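Local coordinates for protein putative N-acetylneuraminate lyase ([Ruminococcus] gnavus ATCC 29149, PDB 6RB7) that is of unassigned function but belongs to the dihydrodipicolinate synthetase family, folding as a TIM barrel with added C-terminal helices and assembling from four chains, at residues 92-95 / 96-100; 150-153 / 154-158; 183-186 / 187-191; 262-265 / 266-269; 277-280 / 281-284. All blocks are in the same frame, centred on the assembly; numbering follows the deposited sequence.

Interaction 1 (92-95 / 96-100)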
loop_
_atom_site.group_PDB
_atom_site.type_symbol
_atom_site.label_atom_id
_atom_site.label_comp_id
_atom_site.label_asym_id
_atom_site.label_seq_id
_atom_site.Cartn_x
_atom_site.Cartn_y
_atom_site.Cartn_z
ATOM N N ARG A 92 -12.155 -28.166 -12.950
ATOM C CA ARG A 92 -11.594 -27.365 -14.055
ATOM C C ARG A 92 -11.436 -28.228 -15.311
ATOM O O ARG A 92 -11.603 -27.698 -16.443
ATOM C CB ARG A 92 -10.302 -26.701 -13.600
ATOM C CG ARG A 92 -10.611 -25.612 -12.579
ATOM C CD ARG A 92 -9.379 -25.082 -11.871
ATOM N NE ARG A 92 -8.518 -24.281 -12.707
ATOM C CZ ARG A 92 -7.501 -23.552 -12.240
ATOM N NH1 ARG A 92 -7.233 -23.573 -10.943
ATOM N NH2 ARG A 92 -6.794 -22.811 -13.086
ATOM N N LYS A 93 -11.108 -29.498 -15.163
ATOM C CA LYS A 93 -11.058 -30.414 -16.316
ATOM C C LYS A 93 -12.449 -30.562 -16.928
ATOM O O LYS A 93 -12.565 -30.469 -18.162
ATOM C CB LYS A 93 -10.547 -31.782 -15.884
ATOM C CG LYS A 93 -9.066 -31.822 -15.602
ATOM C CD LYS A 93 -8.623 -33.225 -15.230
ATOM C CE LYS A 93 -7.145 -33.336 -14.968
ATOM N NZ LYS A 93 -6.789 -34.720 -14.530
ATOM N N ILE A 94 -13.472 -30.744 -16.102
ATOM C CA ILE A 94 -14.861 -30.897 -16.597
ATOM C C ILE A 94 -15.275 -29.629 -17.359
ATOM O O ILE A 94 -15.829 -29.725 -18.462
ATOM C CB ILE A 94 -15.809 -31.267 -15.462
ATOM C CG1 ILE A 94 -15.444 -32.683 -14.957
ATOM C CG2 ILE A 94 -17.256 -31.170 -15.940
ATOM C CD1 ILE A 94 -16.100 -33.041 -13.679
ATOM N N VAL A 95 -14.957 -28.447 -16.826
ATOM C CA VAL A 95 -15.321 -27.218 -17.547
ATOM C C VAL A 95 -14.674 -27.227 -18.933
ATOM O O VAL A 95 -15.357 -26.990 -19.945
ATOM C CB VAL A 95 -14.923 -25.955 -16.747
ATOM C CG1 VAL A 95 -15.057 -24.722 -17.590
ATOM C CG2 VAL A 95 -15.726 -25.854 -15.455
ATOM N N LEU A 96 -13.360 -27.437 -18.999
ATOM C CA LEU A 96 -12.648 -27.270 -20.278
ATOM C C LEU A 96 -13.105 -28.362 -21.279
ATOM O O LEU A 96 -13.274 -28.039 -22.446
ATOM C CB LEU A 96 -11.144 -27.281 -20.070
ATOM C CG LEU A 96 -10.336 -27.034 -21.330
ATOM C CD1 LEU A 96 -10.601 -25.616 -21.892
ATOM C CD2 LEU A 96 -8.860 -27.209 -21.027
ATOM N N GLU A 97 -13.313 -29.575 -20.802
ATOM C CA GLU A 97 -13.811 -30.657 -21.690
ATOM C C GLU A 97 -15.127 -30.241 -22.331
ATOM O O GLU A 97 -15.295 -30.478 -23.528
ATOM C CB GLU A 97 -13.955 -31.945 -20.884
ATOM C CG GLU A 97 -12.626 -32.551 -20.566
ATOM C CD GLU A 97 -12.650 -33.669 -19.529
ATOM O OE1 GLU A 97 -13.740 -34.026 -19.057
ATOM O OE2 GLU A 97 -11.562 -34.145 -19.148
ATOM N N ASN A 98 -16.042 -29.659 -21.565
ATOM C CA ASN A 98 -17.377 -29.274 -22.070
ATOM C C ASN A 98 -17.298 -28.044 -22.965
ATOM O O ASN A 98 -18.057 -27.970 -23.922
ATOM C CB ASN A 98 -18.363 -29.201 -20.929
ATOM C CG ASN A 98 -18.762 -30.606 -20.495
ATOM O OD1 ASN A 98 -19.541 -31.257 -21.209
ATOM N ND2 ASN A 98 -18.198 -31.091 -19.388
ATOM N N VAL A 99 -16.374 -27.122 -22.733
ATOM C CA VAL A 99 -16.141 -26.030 -23.711
ATOM C C VAL A 99 -15.700 -26.622 -25.043
ATOM O O VAL A 99 -16.240 -26.273 -26.111
ATOM C CB VAL A 99 -15.107 -25.017 -23.164
ATOM C CG1 VAL A 99 -14.705 -24.043 -24.275
ATOM C CG2 VAL A 99 -15.682 -24.312 -21.942
ATOM N N MET A 100 -14.706 -27.481 -24.992
ATOM C CA MET A 100 -14.054 -27.963 -26.243
ATOM C C MET A 100 -15.035 -28.872 -26.988
ATOM O O MET A 100 -14.959 -28.891 -28.214
ATOM C CB MET A 100 -12.750 -28.685 -25.917
ATOM C CG MET A 100 -11.673 -27.786 -25.298
ATOM S SD MET A 100 -11.327 -26.275 -26.223
ATOM C CE MET A 100 -10.351 -26.925 -27.584
#

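Interaction 2 (150-153 / 154-158)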
loop_
_atom_site.group_PDB
_atom_site.type_symbol
_atom_site.label_atom_id
_atom_site.label_comp_id
_atom_site.label_asym_id
_atom_site.label_seq_id
_atom_site.Cartn_x
_atom_site.Cartn_y
_atom_site.Cartn_z
ATOM N N ALA A 150 11.469 -17.744 -8.314
ATOM C CA ALA A 150 10.457 -18.764 -7.970
ATOM C C ALA A 150 9.218 -18.598 -8.855
ATOM O O ALA A 150 8.594 -19.592 -9.251
ATOM C CB ALA A 150 10.104 -18.711 -6.514
ATOM N N ILE A 151 8.846 -17.354 -9.135
ATOM C CA ILE A 151 7.698 -17.081 -10.045
ATOM C C ILE A 151 8.025 -17.614 -11.443
ATOM O O ILE A 151 7.189 -18.315 -12.063
ATOM C CB ILE A 151 7.342 -15.597 -10.058
ATOM C CG1 ILE A 151 6.986 -15.100 -8.669
ATOM C CG2 ILE A 151 6.193 -15.387 -11.047
ATOM C CD1 ILE A 151 6.791 -13.614 -8.523
ATOM N N ALA A 152 9.226 -17.320 -11.962
ATOM C CA ALA A 152 9.637 -17.819 -13.282
ATOM C C ALA A 152 9.661 -19.342 -13.281
ATOM O O ALA A 152 9.218 -19.966 -14.252
ATOM C CB ALA A 152 10.993 -17.278 -13.667
ATOM N N GLN A 153 10.140 -19.950 -12.206
ATOM C CA GLN A 153 10.225 -21.444 -12.155
ATOM C C GLN A 153 8.801 -22.002 -12.224
ATOM O O GLN A 153 8.594 -23.004 -12.905
ATOM C CB GLN A 153 10.982 -21.884 -10.889
ATOM C CG GLN A 153 10.885 -23.367 -10.594
ATOM C CD GLN A 153 11.457 -23.725 -9.227
ATOM O OE1 GLN A 153 12.325 -23.048 -8.692
ATOM N NE2 GLN A 153 10.944 -24.783 -8.619
ATOM N N TYR A 154 7.843 -21.387 -11.532
ATOM C CA TYR A 154 6.442 -21.841 -11.519
ATOM C C TYR A 154 5.881 -21.775 -12.942
ATOM O O TYR A 154 5.384 -22.765 -13.482
ATOM C CB TYR A 154 5.660 -20.979 -10.555
ATOM C CG TYR A 154 4.156 -21.121 -10.497
ATOM C CD1 TYR A 154 3.529 -22.169 -9.850
ATOM C CD2 TYR A 154 3.344 -20.089 -10.972
ATOM C CE1 TYR A 154 2.151 -22.186 -9.667
ATOM C CE2 TYR A 154 1.964 -20.104 -10.817
ATOM C CZ TYR A 154 1.364 -21.152 -10.147
ATOM O OH TYR A 154 0.015 -21.182 -9.923
ATOM N N TRP A 155 5.990 -20.615 -13.583
ATOM C CA TRP A 155 5.461 -20.453 -14.965
ATOM C C TRP A 155 6.167 -21.397 -15.937
ATOM O O TRP A 155 5.503 -21.977 -16.797
ATOM C CB TRP A 155 5.545 -19.006 -15.395
ATOM C CG TRP A 155 4.580 -18.109 -14.685
ATOM C CD1 TRP A 155 3.383 -18.448 -14.137
ATOM C CD2 TRP A 155 4.726 -16.693 -14.480
ATOM N NE1 TRP A 155 2.774 -17.328 -13.630
ATOM C CE2 TRP A 155 3.553 -16.236 -13.865
ATOM C CE3 TRP A 155 5.713 -15.751 -14.811
ATOM C CZ2 TRP A 155 3.366 -14.904 -13.474
ATOM C CZ3 TRP A 155 5.518 -14.441 -14.458
ATOM C CH2 TRP A 155 4.368 -14.026 -13.790
ATOM N N ASN A 156 7.479 -21.497 -15.834
ATOM C CA ASN A 156 8.238 -22.368 -16.751
ATOM C C ASN A 156 7.856 -23.831 -16.517
ATOM O O ASN A 156 7.860 -24.609 -17.508
ATOM C CB ASN A 156 9.726 -22.071 -16.707
ATOM C CG ASN A 156 10.085 -20.818 -17.467
ATOM O OD1 ASN A 156 10.949 -20.038 -16.984
ATOM N ND2 ASN A 156 9.476 -20.607 -18.611
ATOM N N ALA A 157 7.588 -24.246 -15.286
ATOM C CA ALA A 157 7.181 -25.632 -14.987
ATOM C C ALA A 157 5.835 -25.903 -15.608
ATOM O O ALA A 157 5.592 -26.977 -16.203
ATOM C CB ALA A 157 7.163 -25.917 -13.509
ATOM N N ILE A 158 4.920 -24.933 -15.491
ATOM C CA ILE A 158 3.579 -25.085 -16.091
ATOM C C ILE A 158 3.740 -25.163 -17.618
ATOM O O ILE A 158 3.156 -26.066 -18.249
ATOM C CB ILE A 158 2.685 -23.900 -15.657
ATOM C CG1 ILE A 158 2.437 -23.965 -14.152
ATOM C CG2 ILE A 158 1.393 -23.890 -16.442
ATOM C CD1 ILE A 158 1.799 -22.713 -13.568
#

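Interaction 3 (183-186 / 187-191)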
loop_
_atom_site.group_PDB
_atom_site.type_symbol
_atom_site.label_atom_id
_atom_site.label_comp_id
_atom_site.label_asym_id
_atom_site.label_seq_id
_atom_site.Cartn_x
_atom_site.Cartn_y
_atom_site.Cartn_z
ATOM N N ASN A 183 11.993 -6.875 -15.417
ATOM C CA ASN A 183 13.089 -7.869 -15.358
ATOM C C ASN A 183 12.495 -9.280 -15.455
ATOM O O ASN A 183 13.079 -10.150 -16.137
ATOM C CB ASN A 183 13.910 -7.780 -14.079
ATOM C CG ASN A 183 14.849 -6.591 -14.071
ATOM O OD1 ASN A 183 15.072 -5.958 -15.095
ATOM N ND2 ASN A 183 15.427 -6.297 -12.916
ATOM N N LEU A 184 11.377 -9.538 -14.756
ATOM C CA LEU A 184 10.778 -10.885 -14.811
ATOM C C LEU A 184 10.244 -11.138 -16.219
ATOM O O LEU A 184 10.350 -12.276 -16.699
ATOM C CB LEU A 184 9.712 -11.011 -13.729
ATOM C CG LEU A 184 8.964 -12.328 -13.680
ATOM C CD1 LEU A 184 9.819 -13.559 -13.636
ATOM C CD2 LEU A 184 8.008 -12.306 -12.494
ATOM N N PHE A 185 9.720 -10.111 -16.894
ATOM C CA PHE A 185 9.214 -10.312 -18.262
ATOM C C PHE A 185 10.385 -10.619 -19.209
ATOM O O PHE A 185 10.225 -11.490 -20.065
ATOM C CB PHE A 185 8.334 -9.140 -18.658
ATOM C CG PHE A 185 7.591 -9.302 -19.959
ATOM C CD1 PHE A 185 7.069 -10.522 -20.375
ATOM C CD2 PHE A 185 7.309 -8.180 -20.726
ATOM C CE1 PHE A 185 6.343 -10.600 -21.546
ATOM C CE2 PHE A 185 6.605 -8.279 -21.902
ATOM C CZ PHE A 185 6.125 -9.490 -22.316
ATOM N N VAL A 186 11.526 -9.948 -19.041
ATOM C CA VAL A 186 12.733 -10.286 -19.845
ATOM C C VAL A 186 13.039 -11.768 -19.662
ATOM O O VAL A 186 13.274 -12.484 -20.659
ATOM C CB VAL A 186 13.933 -9.399 -19.474
ATOM C CG1 VAL A 186 15.223 -9.966 -20.084
ATOM C CG2 VAL A 186 13.711 -7.958 -19.928
ATOM N N GLU A 187 13.072 -12.238 -18.402
ATOM C CA GLU A 187 13.410 -13.650 -18.147
ATOM C C GLU A 187 12.376 -14.543 -18.840
ATOM O O GLU A 187 12.725 -15.570 -19.446
ATOM C CB GLU A 187 13.501 -13.859 -16.640
ATOM C CG GLU A 187 13.832 -15.271 -16.264
ATOM C CD GLU A 187 15.298 -15.651 -16.437
ATOM O OE1 GLU A 187 16.111 -14.824 -16.939
ATOM O OE2 GLU A 187 15.613 -16.782 -16.051
ATOM N N MET A 188 11.092 -14.233 -18.726
ATOM C CA MET A 188 10.052 -15.108 -19.275
ATOM C C MET A 188 10.070 -15.106 -20.819
ATOM O O MET A 188 9.673 -16.119 -21.403
ATOM C CB MET A 188 8.665 -14.694 -18.780
ATOM C CG MET A 188 8.480 -14.961 -17.311
ATOM S SD MET A 188 8.898 -16.682 -16.790
ATOM C CE MET A 188 7.878 -17.618 -17.902
ATOM N N ARG A 189 10.559 -14.043 -21.466
ATOM C CA ARG A 189 10.598 -14.008 -22.951
ATOM C C ARG A 189 11.683 -14.961 -23.466
ATOM O O ARG A 189 11.701 -15.241 -24.682
ATOM C CB ARG A 189 10.781 -12.570 -23.446
ATOM C CG ARG A 189 9.520 -11.730 -23.296
ATOM C CD ARG A 189 9.555 -10.443 -24.119
ATOM N NE ARG A 189 10.754 -9.613 -24.041
ATOM C CZ ARG A 189 10.976 -8.650 -23.142
ATOM N NH1 ARG A 189 10.120 -8.428 -22.182
ATOM N NH2 ARG A 189 12.080 -7.942 -23.171
ATOM N N LYS A 190 12.527 -15.486 -22.596
ATOM C CA LYS A 190 13.491 -16.560 -22.964
ATOM C C LYS A 190 12.761 -17.850 -23.304
ATOM O O LYS A 190 13.335 -18.688 -24.015
ATOM C CB LYS A 190 14.488 -16.815 -21.847
ATOM C CG LYS A 190 15.454 -15.669 -21.595
ATOM C CD LYS A 190 16.351 -15.881 -20.430
ATOM C CE LYS A 190 17.312 -14.726 -20.237
ATOM N NZ LYS A 190 18.112 -14.932 -19.003
ATOM N N ASN A 191 11.538 -18.029 -22.796
ATOM C CA ASN A 191 10.706 -19.202 -23.112
ATOM C C ASN A 191 9.955 -18.871 -24.400
ATOM O O ASN A 191 9.097 -17.973 -24.412
ATOM C CB ASN A 191 9.727 -19.477 -21.966
ATOM C CG ASN A 191 8.755 -20.598 -22.222
ATOM O OD1 ASN A 191 8.520 -20.960 -23.369
ATOM N ND2 ASN A 191 8.191 -21.129 -21.135
#

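Interaction 4 (262-265 / 266-269)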
loop_
_atom_site.group_PDB
_atom_site.type_symbol
_atom_site.label_atom_id
_atom_site.label_comp_id
_atom_site.label_asym_id
_atom_site.label_seq_id
_atom_site.Cartn_x
_atom_site.Cartn_y
_atom_site.Cartn_z
ATOM N N LYS A 262 -12.983 5.830 -34.291
ATOM C CA LYS A 262 -14.222 6.565 -33.926
ATOM C C LYS A 262 -14.263 6.705 -32.405
ATOM O O LYS A 262 -15.007 5.974 -31.721
ATOM C CB LYS A 262 -15.446 5.845 -34.449
ATOM C CG LYS A 262 -15.562 5.889 -35.972
ATOM C CD LYS A 262 -16.710 5.102 -36.518
ATOM C CE LYS A 262 -16.895 5.397 -37.992
ATOM N NZ LYS A 262 -17.822 4.428 -38.618
ATOM N N MET A 263 -13.472 7.628 -31.876
ATOM C CA MET A 263 -13.228 7.689 -30.417
ATOM C C MET A 263 -14.444 8.287 -29.700
ATOM O O MET A 263 -14.650 7.926 -28.537
ATOM C CB MET A 263 -11.931 8.449 -30.151
ATOM C CG MET A 263 -10.804 7.894 -31.047
ATOM S SD MET A 263 -10.659 6.073 -30.992
ATOM C CE MET A 263 -11.040 5.931 -29.249
ATOM N N THR A 264 -15.236 9.167 -30.334
ATOM C CA THR A 264 -16.452 9.714 -29.676
ATOM C C THR A 264 -17.460 8.574 -29.462
ATOM O O THR A 264 -18.038 8.438 -28.349
ATOM C CB THR A 264 -17.093 10.878 -30.433
ATOM O OG1 THR A 264 -16.115 11.901 -30.381
ATOM C CG2 THR A 264 -18.392 11.347 -29.820
ATOM N N GLU A 265 -17.687 7.780 -30.497
ATOM C CA GLU A 265 -18.632 6.654 -30.405
ATOM C C GLU A 265 -18.102 5.630 -29.383
ATOM O O GLU A 265 -18.898 5.092 -28.584
ATOM C CB GLU A 265 -18.814 6.049 -31.790
ATOM C CG GLU A 265 -19.461 7.031 -32.769
ATOM C CD GLU A 265 -18.588 7.956 -33.616
ATOM O OE1 GLU A 265 -17.410 8.296 -33.225
ATOM O OE2 GLU A 265 -19.096 8.359 -34.721
ATOM N N ALA A 266 -16.794 5.380 -29.410
ATOM C CA ALA A 266 -16.155 4.457 -28.448
ATOM C C ALA A 266 -16.406 4.957 -27.033
ATOM O O ALA A 266 -16.795 4.157 -26.153
ATOM C CB ALA A 266 -14.695 4.304 -28.750
ATOM N N ARG A 267 -16.194 6.247 -26.775
ATOM C CA ARG A 267 -16.391 6.801 -25.411
ATOM C C ARG A 267 -17.840 6.617 -24.975
ATOM O O ARG A 267 -18.078 6.211 -23.818
ATOM C CB ARG A 267 -16.135 8.309 -25.345
ATOM C CG ARG A 267 -14.761 8.701 -24.898
ATOM C CD ARG A 267 -14.612 10.204 -24.698
ATOM N NE ARG A 267 -14.762 10.987 -25.926
ATOM C CZ ARG A 267 -13.860 11.088 -26.887
ATOM N NH1 ARG A 267 -12.702 10.421 -26.859
ATOM N NH2 ARG A 267 -14.128 11.852 -27.933
ATOM N N LYS A 268 -18.818 6.828 -25.863
ATOM C CA LYS A 268 -20.233 6.606 -25.475
ATOM C C LYS A 268 -20.436 5.177 -24.976
ATOM O O LYS A 268 -21.127 4.976 -23.933
ATOM C CB LYS A 268 -21.187 6.955 -26.615
ATOM C CG LYS A 268 -21.253 8.456 -26.893
ATOM C CD LYS A 268 -22.275 8.809 -27.948
ATOM C CE LYS A 268 -22.511 10.304 -28.032
ATOM N NZ LYS A 268 -21.375 10.977 -28.703
ATOM N N ILE A 269 -19.887 4.207 -25.710
ATOM C CA ILE A 269 -20.082 2.791 -25.346
ATOM C C ILE A 269 -19.338 2.488 -24.040
ATOM O O ILE A 269 -19.883 1.839 -23.162
ATOM C CB ILE A 269 -19.695 1.867 -26.498
ATOM C CG1 ILE A 269 -20.580 2.146 -27.725
ATOM C CG2 ILE A 269 -19.832 0.424 -26.033
ATOM C CD1 ILE A 269 -20.086 1.495 -28.973
#

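Interaction 5 (277-280 / 281-284)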
loop_
_atom_site.group_PDB
_atom_site.type_symbol
_atom_site.label_atom_id
_atom_site.label_comp_id
_atom_site.label_asym_id
_atom_site.label_seq_id
_atom_site.Cartn_x
_atom_site.Cartn_y
_atom_site.Cartn_z
ATOM N N ILE A 277 -21.292 -1.722 -15.130
ATOM C CA ILE A 277 -20.398 -2.390 -14.172
ATOM C C ILE A 277 -20.627 -1.822 -12.775
ATOM O O ILE A 277 -20.724 -2.606 -11.807
ATOM C CB ILE A 277 -18.928 -2.254 -14.611
ATOM C CG1 ILE A 277 -18.699 -2.979 -15.943
ATOM C CG2 ILE A 277 -18.008 -2.751 -13.512
ATOM C CD1 ILE A 277 -17.348 -2.726 -16.526
ATOM N N TYR A 278 -20.698 -0.494 -12.649
ATOM C CA TYR A 278 -20.839 0.115 -11.316
ATOM C C TYR A 278 -22.181 -0.329 -10.709
ATOM O O TYR A 278 -22.211 -0.680 -9.490
ATOM C CB TYR A 278 -20.687 1.619 -11.364
ATOM C CG TYR A 278 -19.409 2.099 -12.025
ATOM C CD1 TYR A 278 -18.231 1.367 -11.960
ATOM C CD2 TYR A 278 -19.405 3.248 -12.781
ATOM C CE1 TYR A 278 -17.092 1.795 -12.610
ATOM C CE2 TYR A 278 -18.254 3.711 -13.402
ATOM C CZ TYR A 278 -17.101 2.983 -13.325
ATOM O OH TYR A 278 -15.968 3.372 -13.981
ATOM N N LYS A 279 -23.218 -0.413 -11.523
ATOM C CA LYS A 279 -24.528 -0.898 -11.021
ATOM C C LYS A 279 -24.405 -2.363 -10.559
ATOM O O LYS A 279 -24.865 -2.700 -9.460
ATOM C CB LYS A 279 -25.585 -0.745 -12.110
ATOM C CG LYS A 279 -26.989 -1.205 -11.688
ATOM C CD LYS A 279 -27.578 -0.425 -10.568
ATOM C CE LYS A 279 -27.764 1.034 -10.875
ATOM N NZ LYS A 279 -28.612 1.658 -9.817
ATOM N N MET A 280 -23.759 -3.219 -11.331
ATOM C CA MET A 280 -23.657 -4.630 -10.939
ATOM C C MET A 280 -22.843 -4.746 -9.650
ATOM O O MET A 280 -23.113 -5.637 -8.868
ATOM C CB MET A 280 -22.998 -5.451 -12.032
ATOM C CG MET A 280 -23.815 -5.449 -13.308
ATOM S SD MET A 280 -23.315 -6.685 -14.525
ATOM C CE MET A 280 -21.637 -6.122 -14.877
ATOM N N CYS A 281 -21.857 -3.883 -9.446
ATOM C CA CYS A 281 -20.972 -3.976 -8.249
ATOM C C CYS A 281 -21.634 -3.363 -7.021
ATOM O O CYS A 281 -21.068 -3.510 -5.914
ATOM C CB CYS A 281 -19.648 -3.294 -8.547
ATOM S SG CYS A 281 -18.629 -4.242 -9.704
ATOM N N SER A 282 -22.798 -2.732 -7.164
ATOM C CA SER A 282 -23.526 -2.059 -6.059
ATOM C C SER A 282 -24.349 -3.061 -5.234
ATOM O O SER A 282 -24.885 -2.669 -4.192
ATOM C CB SER A 282 -24.376 -0.934 -6.570
ATOM O OG SER A 282 -25.565 -1.403 -7.202
ATOM N N ALA A 283 -24.475 -4.298 -5.684
ATOM C CA ALA A 283 -25.236 -5.349 -5.007
ATOM C C ALA A 283 -24.507 -5.824 -3.746
ATOM O O ALA A 283 -23.268 -5.720 -3.644
ATOM C CB ALA A 283 -25.505 -6.496 -5.965
ATOM N N HIS A 284 -25.273 -6.410 -2.843
ATOM C CA HIS A 284 -24.735 -7.166 -1.689
ATOM C C HIS A 284 -24.037 -8.434 -2.201
ATOM O O HIS A 284 -22.875 -8.693 -1.824
ATOM C CB HIS A 284 -25.874 -7.453 -0.723
ATOM C CG HIS A 284 -25.514 -8.299 0.439
ATOM N ND1 HIS A 284 -25.182 -7.764 1.661
ATOM C CD2 HIS A 284 -25.453 -9.639 0.579
ATOM C CE1 HIS A 284 -24.983 -8.748 2.508
ATOM N NE2 HIS A 284 -25.133 -9.875 1.892
HETATM O O HOH W 1 -27.537 0.377 -7.011
#

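Interaction 1 (92-95 / 96-100)
The flat carboxamide of Asn98 meets Ile94 through its amino nitrogen: ND2 donates to Ile94 O at 2.9 Å, with the acceptor 16° out of the amide plane. CG2 of Ile94 lies alongside, 3.6 Å from the same Asn98 ND2, and the two side chains point the same way. The oxygen of Ile94 also takes the backbone N of Asn98 at 3.1 Å, and the two donors come from opposite faces of the carbonyl plane, so one acceptor is gripped twice. The other end of the amide, OD1, accepts from Gln61 and Lys101, which leaves little doubt about how the flat group is turned. An asparagine suits this buried place because it can donate back to its own helix and accept from neighbours at once.

The carboxylate of Glu97 is reached through an extended chain whose CG stands beside the backbone N (chi1 -73°). Glu97 CG lies 3.2 Å from Lys93 O, while Glu97 OE2 lies 4.2 Å from Lys93 CB. Neither charge answers the other directly: OE2 bonds His127 and Lys93 NZ pairs with Glu123, both on helix 118-130. Val95 CG1 sits 4.4 Å from Val99 CG2, an apolar contact suited to the buried side. With its regular backbone bonds, this is the middle of an amphipathic helix in the beta-alpha-beta unit of strand 74-77, helix 89-103 and strand 108-112, part of a TIM barrel.

Interaction 2 (150-153 / 154-158)
Ile151 and Trp155, one helical turn apart, lie side by side and point the same way, the methyl CG2 of the first resting on the indole of the second. Ile151 CG2 is 3.5 Å from the centroid of the six-membered ring of Trp155 and 10° off its normal, a CH-pi contact over the face. Both sets of torsions serve it: Ile151 places CG2 opposite its backbone N, while the indole leaves the main chain with CG beside the backbone N (chi1 -71°). A beta-branched residue suits the spot because its CG2 branch, set in this way, is the one that lies over the indole.

The Tyr154 ring has a different neighbour within the helix. It carries CD1 of Ile158 over the centre of one face, 3.7 Å above the plane, an aliphatic cap that suits a buried aromatic. All this belongs to helix 148-160, the connection between strands 135-138 and 166-171 in a beta-alpha-beta unit of the barrel. Trp155 packs on Ile169 of the second of these strands, its NE1 is held by Ile139 O, and Tyr154 OH bonds Cys115 O.

Ala150 packs on Pro309 of the second subunit, and Gln153, extended beyond CG, sends NE2 to Glu308 of that same subunit. Along the backbone, Trp155 N donates to Ile151 O at 3.0 Å with an N-H...O angle of 174°, and Asn156 N to Ala152 O at 2.8 Å.

Interaction 3 (183-186 / 187-191)
The guanidinium of Arg189 stands almost upright over one face of the Phe185 ring, the two planes 78° apart, with Arg189 NH1 3.2 Å from CD2 of Phe185. Arg189 CZ lies 4.7 Å from the centroid of the Phe185 ring and 20° off its normal, a cation-pi interaction. The aliphatic stem shares the same face, since CG of Arg189 is 4.2 Å from the centroid of the Phe185 ring in a CH-pi contact. A bend at chi3 (-48°) turns the chain back, so that stem and head both cover the ring. Val186 CA in turn lies 3.8 Å above one face of the Arg189 guanidinium. Arginine suits this partly exposed position: its methylenes cover the aromatic and its charge remains near the surface. Phe185 also meets Phe210 of helix 204-214 edge-to-face.

The apolar pair is Leu184 and Met188, with Leu184 CD1 beside Met188 CG at 4.2 Å.

Among the charged groups, Lys190 NZ bridges to Glu187 OE1 at 2.9 Å, meeting the carboxylate on its syn side but tilted out of its plane.

In the backbone, Met188 N donates to Leu184 O at 2.9 Å, whereas Arg189 N divides between Phe185 O and a second, weak bond to Val186 O. A type I turn spans Met188 to Asn191, and the whole is typical of the C-terminal part of a helix on the outside of a TIM barrel, just before strand 194-199.

Interaction 4 (262-265 / 266-269)
Bends at chi3 (-65°) and chi4 (-75°) fold Arg267 back along its own helix and lay its guanidinium flat over the carbonyl oxygen of Met263. That Met263 O lies 3.5 Å from the plane of the Arg267 guanidinium, over its centre, while it also accepts the backbone N of Arg267 at 2.9 Å. The positively charged plate thus sits against a carbonyl already in use, an arrangement that is probably favourable electrostatically. Arg267 NH2 comes to 3.2 Å from Thr264 OG1, and the two side chains cross obliquely. NH1 has its strongest partner elsewhere, Val233 O of the third subunit, and this bond probably steadies that end of the group. Arginine suits the place because one flat head can cover its own helix and still reach a neighbouring chain.

Lys268 is extended until a bend at chi4 (75°) brings Lys268 NZ to 3.2 Å from Thr264 CG2, a tight contact between two side chains that run side by side. Ala266 packs on Leu254 and Cys257 of helix 248-259, where a small side chain fits.

Ala266 N donates to Lys262 O at 3.0 Å, the bond that starts the helix with Lys262 as N-cap. Bicine touches Lys262. Glu265, in the first turn, is placed where a negative charge would suit the helix dipole. The arrangement is that of a helix N-terminus in the C-terminal helical part of this family, set at a subunit interface.

Interaction 5 (277-280 / 281-284)
Lys279 O is gripped twice by Ser282: OG donates at 2.7 Å, in the carbonyl plane and on a lone pair, and N donates at 3.1 Å from well above that plane. This is the C-terminal end of helix 263-281, in the helical part that follows the barrel, where bonds to the residue three back begin to appear. OG reaches the carbonyl because it stands in the crowded position between backbone N and carbonyl carbon (chi1 76°). Serine suits the spot, being short enough to fold back on the helix end.

Ser282 OG also accepts from a water at 2.7 Å, and that water accepts from Lys279 NZ at 3.3 Å. The lysine chain, bent at chi2 and chi3, carries the same NZ to a salt bridge with Glu323 of helix 317-335. Tyr278 OH hydrogen-bonds Gln208 of the third subunit. Cys281 N donates to Ile277 O at 2.9 Å, and beside it Ile277 CG2 lies 4.1 Å from Cys281 SG.

The five contacts follow one another along the chain. Interactions 1 to 3 lie on helices 89-103, 148-160 and 182-188, which surround the parallel strands of the barrel; interactions 4 and 5 lie at the start and end of helix 263-281, their centres about 23 Å apart. Interactions 2 and 3 are neighbours, about 11 Å between centres, and they touch: Met188 packs on Ala152 and Trp155, joining two adjacent barrel helices. Interactions 2 and 4, about 40 Å between centres, lie on opposite sides of the chain's centre. Interactions 2, 4 and 5 also lie at contacts with other subunits, so these helices take part in the tetramer as well as the fold.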